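Side-chain contacts in signal recognition particle 54 kDa protein (Aeropyrum pernix, PDB 7EPK), which belongs to the SRP54 family and joins an N-terminal helical bundle, a P-loop nucleotide-binding domain that holds GDP here, and a helical C-terminal domain: residues R32-A37 and K42-V47; K224-A229 and A255-A260. One frame throughout, in Å; residues are numbered along the deposited sequence.

Contact 1: residues R32-A37 and K42-V47; sequences RELIKA and KLVLNV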
loop_
_atom_site.group_PDB
_atom_site.type_symbol
_atom_site.label_atom_id
_atom_site.label_comp_id
_atom_site.label_asym_id
_atom_site.label_seq_id
_atom_site.Cartn_x
_atom_site.Cartn_y
_atom_site.Cartn_z
ATOM N N ARG A 32 7.912 -13.033 -19.059
ATOM C CA ARG A 32 9.370 -13.207 -19.250
ATOM C C ARG A 32 10.089 -12.431 -18.143
ATOM O O ARG A 32 11.072 -12.949 -17.596
ATOM C CB ARG A 32 9.806 -12.730 -20.638
ATOM C CG ARG A 32 11.312 -12.752 -20.860
ATOM C CD ARG A 32 11.712 -12.351 -22.264
ATOM N NE ARG A 32 11.048 -11.118 -22.648
ATOM C CZ ARG A 32 11.320 -9.917 -22.142
ATOM N NH1 ARG A 32 12.269 -9.773 -21.231
ATOM N NH2 ARG A 32 10.640 -8.858 -22.552
ATOM N N GLU A 33 9.599 -11.239 -17.816
ATOM C CA GLU A 33 10.289 -10.312 -16.889
ATOM C C GLU A 33 10.209 -10.895 -15.476
ATOM O O GLU A 33 11.226 -10.809 -14.764
ATOM C CB GLU A 33 9.701 -8.900 -16.952
ATOM C CG GLU A 33 10.748 -7.820 -17.138
ATOM C CD GLU A 33 11.599 -8.055 -18.362
ATOM O OE1 GLU A 33 12.800 -7.770 -18.329
ATOM O OE2 GLU A 33 11.055 -8.579 -19.330
ATOM N N LEU A 34 9.065 -11.469 -15.092
ATOM C CA LEU A 34 8.887 -12.039 -13.731
ATOM C C LEU A 34 9.818 -13.249 -13.617
ATOM O O LEU A 34 10.680 -13.242 -12.719
ATOM C CB LEU A 34 7.413 -12.367 -13.468
ATOM C CG LEU A 34 6.489 -11.143 -13.375
ATOM C CD1 LEU A 34 5.055 -11.533 -13.049
ATOM C CD2 LEU A 34 6.989 -10.124 -12.359
ATOM N N ILE A 35 9.752 -14.182 -14.564
ATOM C CA ILE A 35 10.633 -15.389 -14.587
ATOM C C ILE A 35 12.106 -14.977 -14.436
ATOM O O ILE A 35 12.766 -15.565 -13.573
ATOM C CB ILE A 35 10.403 -16.212 -15.857
ATOM C CG1 ILE A 35 8.981 -16.787 -15.914
ATOM C CG2 ILE A 35 11.461 -17.291 -15.984
ATOM C CD1 ILE A 35 8.538 -17.563 -14.690
ATOM N N LYS A 36 12.604 -14.017 -15.223
ATOM C CA LYS A 36 14.003 -13.503 -15.129
ATOM C C LYS A 36 14.324 -13.093 -13.685
ATOM O O LYS A 36 15.503 -13.169 -13.314
ATOM C CB LYS A 36 14.227 -12.277 -16.020
ATOM C CG LYS A 36 14.459 -12.556 -17.494
ATOM C CD LYS A 36 14.843 -11.310 -18.261
ATOM C CE LYS A 36 14.946 -11.564 -19.749
ATOM N NZ LYS A 36 15.248 -10.320 -20.494
ATOM N N ALA A 37 13.326 -12.623 -12.928
ATOM C CA ALA A 37 13.418 -12.308 -11.478
ATOM C C ALA A 37 12.986 -13.531 -10.634
ATOM O O ALA A 37 12.781 -13.382 -9.410
ATOM C CB ALA A 37 12.592 -11.079 -11.174
ATOM N N LYS A 42 4.535 -21.048 -11.156
ATOM C CA LYS A 42 3.147 -21.221 -10.628
ATOM C C LYS A 42 2.596 -19.856 -10.180
ATOM O O LYS A 42 1.392 -19.578 -10.412
ATOM C CB LYS A 42 3.070 -22.257 -9.493
ATOM C CG LYS A 42 3.791 -21.915 -8.189
ATOM C CD LYS A 42 3.729 -23.016 -7.126
ATOM C CE LYS A 42 2.964 -22.633 -5.874
ATOM N NZ LYS A 42 1.528 -22.408 -6.158
ATOM N N LEU A 43 3.433 -19.030 -9.553
ATOM C CA LEU A 43 3.016 -17.693 -9.053
ATOM C C LEU A 43 2.832 -16.753 -10.254
ATOM O O LEU A 43 1.971 -15.864 -10.172
ATOM C CB LEU A 43 4.024 -17.174 -8.016
ATOM C CG LEU A 43 3.574 -17.280 -6.551
ATOM C CD1 LEU A 43 3.454 -18.723 -6.073
ATOM C CD2 LEU A 43 4.523 -16.533 -5.644
ATOM N N VAL A 44 3.554 -16.993 -11.351
ATOM C CA VAL A 44 3.477 -16.195 -12.610
ATOM C C VAL A 44 2.244 -16.610 -13.428
ATOM O O VAL A 44 1.684 -15.754 -14.093
ATOM C CB VAL A 44 4.771 -16.317 -13.434
ATOM C CG1 VAL A 44 4.543 -15.949 -14.892
ATOM C CG2 VAL A 44 5.886 -15.473 -12.843
ATOM N N LEU A 45 1.852 -17.880 -13.431
ATOM C CA LEU A 45 0.680 -18.342 -14.227
ATOM C C LEU A 45 -0.597 -17.974 -13.457
ATOM O O LEU A 45 -1.658 -17.845 -14.076
ATOM C CB LEU A 45 0.792 -19.846 -14.533
ATOM C CG LEU A 45 1.359 -20.240 -15.914
ATOM C CD1 LEU A 45 2.520 -19.358 -16.394
ATOM C CD2 LEU A 45 1.808 -21.702 -15.919
ATOM N N ASN A 46 -0.483 -17.747 -12.157
ATOM C CA ASN A 46 -1.599 -17.302 -11.282
ATOM C C ASN A 46 -1.891 -15.815 -11.536
ATOM O O ASN A 46 -3.064 -15.424 -11.557
ATOM C CB ASN A 46 -1.270 -17.539 -9.801
ATOM C CG ASN A 46 -2.353 -17.043 -8.861
ATOM O OD1 ASN A 46 -3.344 -17.739 -8.639
ATOM N ND2 ASN A 46 -2.184 -15.846 -8.308
ATOM N N VAL A 47 -0.862 -14.977 -11.652
ATOM C CA VAL A 47 -1.086 -13.507 -11.719
ATOM C C VAL A 47 -1.748 -13.208 -13.063
ATOM O O VAL A 47 -2.693 -12.384 -13.067
ATOM C CB VAL A 47 0.190 -12.676 -11.490
ATOM C CG1 VAL A 47 1.212 -12.791 -12.599
ATOM C CG2 VAL A 47 -0.151 -11.214 -11.259
#
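With chi1 at 160°, V44 has CG1 anti to its backbone N and CG2 beside that N, and CG2 meets L34 and I35. I35 reaches it by a bend further out. Its chi2 of -52° brings CD1 nearer to the other helix, although the bond from CA to CB does not aim there. In L34, V44 and V47 that bond does point toward the opposite segment.

CG2 of V44 sits 3.5 Å from CB of L34 and 3.8 Å from CD1 of I35. One methyl therefore rests against two neighbouring residues of the first helix. The I35 side chain runs at about a right angle to that of V44. L34 lies at a slant to V44 and touches it with both CB and CD1, the second at 4.0 Å from CG2. The same CD1 of L34 meets CG1 of V47 at 4.1 Å, tip to tip, one turn further along. No hydrogen bond crosses the contact, which is purely apolar.

L34, V44 and V47 are buried, whereas I35 is exposed and lies at the edge of the contact.

Helix segments 32-36 and 42-47 run roughly antiparallel, at 154°, and their axes approach to 10.1 Å. They form a helical hairpin of the N-terminal bundle. V39, in the turn between them, packs on both L34 and V44, and M2 of the N-terminal end also touches L34. V47 continues the apolar layer to L78 and L81 of helix 66-81, a further helix of the bundle.

Contact 2: residues K224-A229 and A255-A260; sequences KAMGLA and ALTAAA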
loop_
_atom_site.group_PDB
_atom_site.type_symbol
_atom_site.label_atom_id
_atom_site.label_comp_id
_atom_site.label_asym_id
_atom_site.label_seq_id
_atom_site.Cartn_x
_atom_site.Cartn_y
_atom_site.Cartn_z
ATOM N N LYS A 224 15.376 -21.792 -4.103
ATOM C CA LYS A 224 15.782 -22.411 -2.811
ATOM C C LYS A 224 15.089 -21.705 -1.634
ATOM O O LYS A 224 15.326 -22.117 -0.467
ATOM C CB LYS A 224 17.307 -22.423 -2.640
ATOM C CG LYS A 224 18.141 -21.786 -3.745
ATOM C CD LYS A 224 19.631 -21.960 -3.545
ATOM C CE LYS A 224 20.088 -21.603 -2.145
ATOM N NZ LYS A 224 21.423 -22.170 -1.838
ATOM N N ALA A 225 14.233 -20.716 -1.917
ATOM C CA ALA A 225 13.522 -19.909 -0.898
ATOM C C ALA A 225 12.403 -20.730 -0.258
ATOM O O ALA A 225 12.040 -20.421 0.894
ATOM C CB ALA A 225 12.975 -18.647 -1.515
ATOM N N MET A 226 11.858 -21.711 -0.986
ATOM C CA MET A 226 10.781 -22.609 -0.487
ATOM C C MET A 226 11.289 -23.380 0.736
ATOM O O MET A 226 10.634 -23.310 1.807
ATOM C CB MET A 226 10.330 -23.613 -1.556
ATOM C CG MET A 226 8.918 -23.369 -2.089
ATOM S SD MET A 226 7.869 -24.858 -1.985
ATOM C CE MET A 226 8.757 -25.966 -3.082
ATOM N N GLY A 227 12.418 -24.082 0.573
ATOM C CA GLY A 227 12.964 -25.029 1.566
ATOM C C GLY A 227 13.435 -24.322 2.821
ATOM O O GLY A 227 12.932 -24.647 3.918
ATOM N N LEU A 228 14.379 -23.393 2.654
ATOM C CA LEU A 228 14.948 -22.517 3.717
ATOM C C LEU A 228 13.832 -22.081 4.690
ATOM O O LEU A 228 13.968 -22.317 5.914
ATOM C CB LEU A 228 15.637 -21.342 3.003
ATOM C CG LEU A 228 16.194 -20.218 3.872
ATOM C CD1 LEU A 228 16.926 -20.764 5.071
ATOM C CD2 LEU A 228 17.135 -19.338 3.066
ATOM N N ALA A 229 12.730 -21.552 4.152
ATOM C CA ALA A 229 11.564 -21.049 4.917
ATOM C C ALA A 229 10.940 -22.183 5.730
ATOM O O ALA A 229 10.705 -21.948 6.908
ATOM C CB ALA A 229 10.554 -20.397 3.998
ATOM N N ALA A 255 11.759 -14.125 -2.571
ATOM C CA ALA A 255 11.097 -13.505 -1.406
ATOM C C ALA A 255 9.648 -14.005 -1.327
ATOM O O ALA A 255 9.281 -14.634 -0.301
ATOM C CB ALA A 255 11.153 -12.000 -1.531
ATOM N N LEU A 256 8.847 -13.753 -2.373
ATOM C CA LEU A 256 7.366 -13.912 -2.298
ATOM C C LEU A 256 6.963 -15.387 -2.487
ATOM O O LEU A 256 5.745 -15.672 -2.476
ATOM C CB LEU A 256 6.686 -12.965 -3.289
ATOM C CG LEU A 256 7.113 -13.103 -4.738
ATOM C CD1 LEU A 256 6.845 -14.511 -5.227
ATOM C CD2 LEU A 256 6.388 -12.080 -5.588
ATOM N N THR A 257 7.945 -16.287 -2.623
ATOM C CA THR A 257 7.761 -17.758 -2.497
ATOM C C THR A 257 7.762 -18.114 -1.007
ATOM O O THR A 257 6.823 -18.814 -0.568
ATOM C CB THR A 257 8.821 -18.559 -3.271
ATOM O OG1 THR A 257 9.397 -17.770 -4.317
ATOM C CG2 THR A 257 8.240 -19.820 -3.876
ATOM N N ALA A 258 8.769 -17.636 -0.265
ATOM C CA ALA A 258 8.910 -17.822 1.203
ATOM C C ALA A 258 7.743 -17.125 1.916
ATOM O O ALA A 258 7.189 -17.707 2.892
ATOM C CB ALA A 258 10.249 -17.303 1.682
ATOM N N ALA A 259 7.364 -15.938 1.422
ATOM C CA ALA A 259 6.158 -15.196 1.850
ATOM C C ALA A 259 4.961 -16.146 1.865
ATOM O O ALA A 259 4.270 -16.245 2.909
ATOM C CB ALA A 259 5.923 -14.059 0.907
ATOM N N ALA A 260 4.755 -16.842 0.742
ATOM C CA ALA A 260 3.650 -17.807 0.527
ATOM C C ALA A 260 3.725 -18.951 1.552
ATOM O O ALA A 260 2.696 -19.227 2.183
ATOM C CB ALA A 260 3.684 -18.313 -0.899
#
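Two successive beta-alpha-beta crossovers of the P-loop domain place helix 225-235 beside helix 255-262, and A225, A229 and A258 make the centre of their contact. These alanines are small enough to let the axes of segments 225-229 and 255-260 come within 8.3 Å, at 42° to each other.

CB of A258 rests against two residues one turn apart on the first helix. It is 3.9 Å from CB of A229 and 4.4 Å from CB of A225. The carbonyl O of A225 also lies against this methyl, 3.7 Å from CB of A258. Both A225 and A229 point toward the other helix.

M226 and T257 extend the contact at its edge. CG of M226 lies 4.0 Å from CG2 of T257, and the two side chains meet at a slant. The methionine then bends at chi2 and chi3, and its end leads away from segment 255-260. T257 gives its methyl to the interface and keeps its hydroxyl for other partners: OG1 hydrogen-bonds mainly to O of G254, with O of V39 also in bonding range, so its one hydrogen is probably shared. No hydrogen bond joins the two segments.

Beneath the pair is strand 240-244, which lies between the two helices in the chain. A258 packs on I241 of this strand, and A255 packs on V243. M226 also touches V261, just beyond segment 255-260, and T262 touches A229.

From the N terminus, contact 1 comes first. It closes a short loop of four residues between helices 19-36 and 41-57 of the bundle. Contact 2 opens much later and closes a loop of 25 residues around strand 240-244 in the P-loop domain. The two are in series and neither nest nor cross. Their centres are 15 Å apart, and the bundle and P-loop domain meet between them: L43 packs on L256. V39, in the hairpin turn, serves both sides, since it also touches L256. O of A37 accepts a hydrogen bond from NE of R251, just ahead of helix 255-262. The tip of the hairpin is thus tied to the start of that helix.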